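Local coordinates for LPS-assembly lipoprotein LptE (Acinetobacter baumannii, PDB 5TSE) that probably works with LptD to assemble lipopolysaccharide at the outer-membrane surface, and may bind and recognise the lipid there, at residues K14-E19 / V33-N38. Sequence-based numbering, arbitrary orientation.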
loop_
_atom_site.group_PDB
_atom_site.type_symbol
_atom_site.label_atom_id
_atom_site.label_comp_id
_atom_site.label_asym_id
_atom_site.label_seq_id
_atom_site.Cartn_x
_atom_site.Cartn_y
_atom_site.Cartn_z
ATOM N N LYS A 14 -11.988 12.815 5.748
ATOM C CA LYS A 14 -11.439 14.065 5.220
ATOM C C LYS A 14 -10.008 14.333 5.635
ATOM O O LYS A 14 -9.181 14.694 4.811
ATOM C CB LYS A 14 -12.275 15.287 5.649
ATOM C CG LYS A 14 -13.721 15.354 5.167
ATOM C CD LYS A 14 -14.663 14.461 5.959
ATOM C CE LYS A 14 -16.117 14.785 5.645
ATOM N NZ LYS A 14 -17.047 13.996 6.501
ATOM N N LYS A 15 -9.731 14.187 6.923
ATOM C CA LYS A 15 -8.399 14.471 7.459
ATOM C C LYS A 15 -7.692 13.222 7.958
ATOM O O LYS A 15 -8.263 12.436 8.714
ATOM C CB LYS A 15 -8.501 15.487 8.591
ATOM C CG LYS A 15 -9.081 16.827 8.192
ATOM C CD LYS A 15 -9.109 17.753 9.397
ATOM C CE LYS A 15 -9.714 19.105 9.064
ATOM N NZ LYS A 15 -9.720 20.008 10.249
ATOM N N LEU A 16 -6.436 13.065 7.543
ATOM C CA LEU A 16 -5.624 11.916 7.926
ATOM C C LEU A 16 -4.186 12.213 8.291
ATOM O O LEU A 16 -3.609 13.243 7.929
ATOM C CB LEU A 16 -5.591 10.862 6.809
ATOM C CG LEU A 16 -6.803 9.964 6.602
ATOM C CD1 LEU A 16 -6.498 8.933 5.526
ATOM C CD2 LEU A 16 -7.153 9.259 7.900
ATOM N N SER A 17 -3.639 11.254 9.028
ATOM C CA SER A 17 -2.264 11.226 9.453
ATOM C C SER A 17 -1.840 9.798 9.110
ATOM O O SER A 17 -2.693 8.896 9.070
ATOM C CB SER A 17 -2.175 11.474 10.939
ATOM O OG SER A 17 -0.842 11.694 11.310
ATOM N N LEU A 18 -0.553 9.587 8.852
ATOM C CA LEU A 18 -0.064 8.259 8.475
ATOM C C LEU A 18 0.864 7.669 9.521
ATOM O O LEU A 18 1.826 8.318 9.947
ATOM C CB LEU A 18 0.727 8.324 7.163
ATOM C CG LEU A 18 0.104 9.019 5.954
ATOM C CD1 LEU A 18 1.101 9.030 4.811
ATOM C CD2 LEU A 18 -1.184 8.348 5.538
ATOM N N GLU A 19 0.560 6.445 9.941
ATOM C CA GLU A 19 1.399 5.730 10.849
ATOM C C GLU A 19 1.845 4.526 10.034
ATOM O O GLU A 19 1.034 3.670 9.684
ATOM C CB GLU A 19 0.669 5.277 12.099
ATOM C CG GLU A 19 1.643 4.600 13.062
ATOM C CD GLU A 19 0.978 3.956 14.244
ATOM O OE1 GLU A 19 -0.218 4.196 14.456
ATOM O OE2 GLU A 19 1.670 3.208 14.962
ATOM N N VAL A 33 0.942 11.715 -2.280
ATOM C CA VAL A 33 0.528 12.313 -3.566
ATOM C C VAL A 33 -0.896 11.887 -3.936
ATOM O O VAL A 33 -1.732 12.733 -4.252
ATOM C CB VAL A 33 1.517 12.038 -4.739
ATOM C CG1 VAL A 33 2.912 12.549 -4.392
ATOM C CG2 VAL A 33 1.591 10.564 -5.111
ATOM N N TYR A 34 -1.178 10.590 -3.828
ATOM C CA TYR A 34 -2.496 10.050 -4.176
ATOM C C TYR A 34 -3.607 10.430 -3.185
ATOM O O TYR A 34 -4.721 10.743 -3.608
ATOM C CB TYR A 34 -2.433 8.522 -4.408
ATOM C CG TYR A 34 -1.476 8.138 -5.517
ATOM C CD1 TYR A 34 -1.597 8.704 -6.786
ATOM C CD2 TYR A 34 -0.494 7.176 -5.330
ATOM C CE1 TYR A 34 -0.743 8.362 -7.819
ATOM C CE2 TYR A 34 0.370 6.825 -6.362
ATOM C CZ TYR A 34 0.237 7.425 -7.609
ATOM O OH TYR A 34 1.071 7.091 -8.662
ATOM N N LEU A 35 -3.325 10.396 -1.886
ATOM C CA LEU A 35 -4.330 10.806 -0.893
ATOM C C LEU A 35 -4.748 12.253 -1.119
ATOM O O LEU A 35 -5.946 12.542 -1.191
ATOM C CB LEU A 35 -3.821 10.625 0.545
ATOM C CG LEU A 35 -3.794 9.188 1.090
ATOM C CD1 LEU A 35 -3.006 9.126 2.380
ATOM C CD2 LEU A 35 -5.208 8.649 1.296
ATOM N N THR A 36 -3.766 13.151 -1.245
ATOM C CA THR A 36 -4.045 14.584 -1.460
ATOM C C THR A 36 -4.824 14.794 -2.767
ATOM O O THR A 36 -5.786 15.558 -2.807
ATOM C CB THR A 36 -2.760 15.452 -1.404
ATOM O OG1 THR A 36 -1.736 14.873 -2.223
ATOM C CG2 THR A 36 -2.237 15.524 0.004
ATOM N N ALA A 37 -4.439 14.062 -3.807
ATOM C CA ALA A 37 -5.126 14.125 -5.097
ATOM C C ALA A 37 -6.637 13.813 -4.959
ATOM O O ALA A 37 -7.464 14.446 -5.615
ATOM C CB ALA A 37 -4.462 13.177 -6.085
ATOM N N ASN A 38 -6.987 12.851 -4.105
ATOM C CA ASN A 38 -8.399 12.493 -3.851
ATOM C C ASN A 38 -9.120 13.471 -2.925
ATOM O O ASN A 38 -10.278 13.241 -2.552
ATOM C CB ASN A 38 -8.501 11.066 -3.291
ATOM C CG ASN A 38 -8.429 10.009 -4.371
ATOM O OD1 ASN A 38 -7.400 9.365 -4.561
ATOM N ND2 ASN A 38 -9.514 9.853 -5.113
#
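Leu35 reaches from helix 25-37 with both of its methyls towards two leucines of strand 15-19. Its CD1 packs on CD2 of Leu18 at 3.7 Å, the tighter of the two meetings, and the two side chains run past one another in opposite senses. The other branch is looser: CD2 of Leu35 lies 4.4 Å from CD1 of Leu16. No hydrogen bond crosses between 14-19 and 33-38; they meet through methyl groups alone, with the Leu16 and Leu35 CA atoms 9.0 Å apart. CB of Leu35 already points toward the strand; with CG opposite the carbonyl carbon (chi1 -76°) the fork lies beside the backbone N.

Leu16 and Leu18 share one face of the strand because side chains alternate along it, while Ser17 between them points away. Val40 touches both Leu16 and Leu35, and Leu18 also packs on Glu28 and Lys32 of helix 25-37. Next door, Tyr34 turns to helix 110-134, where its OH is hydrogen-bonded to Asp123. Backbone hydrogen bonds join Leu16 to Gln41, in strand 41-42, and to Ser43 just beyond it. Two parallel, adjacent strands, 15-19 and 41-42, joined through helix 25-37 make a beta-alpha-beta crossover, its helix packed on the mixed sheet with Leu35 set against Leu16 and Leu18.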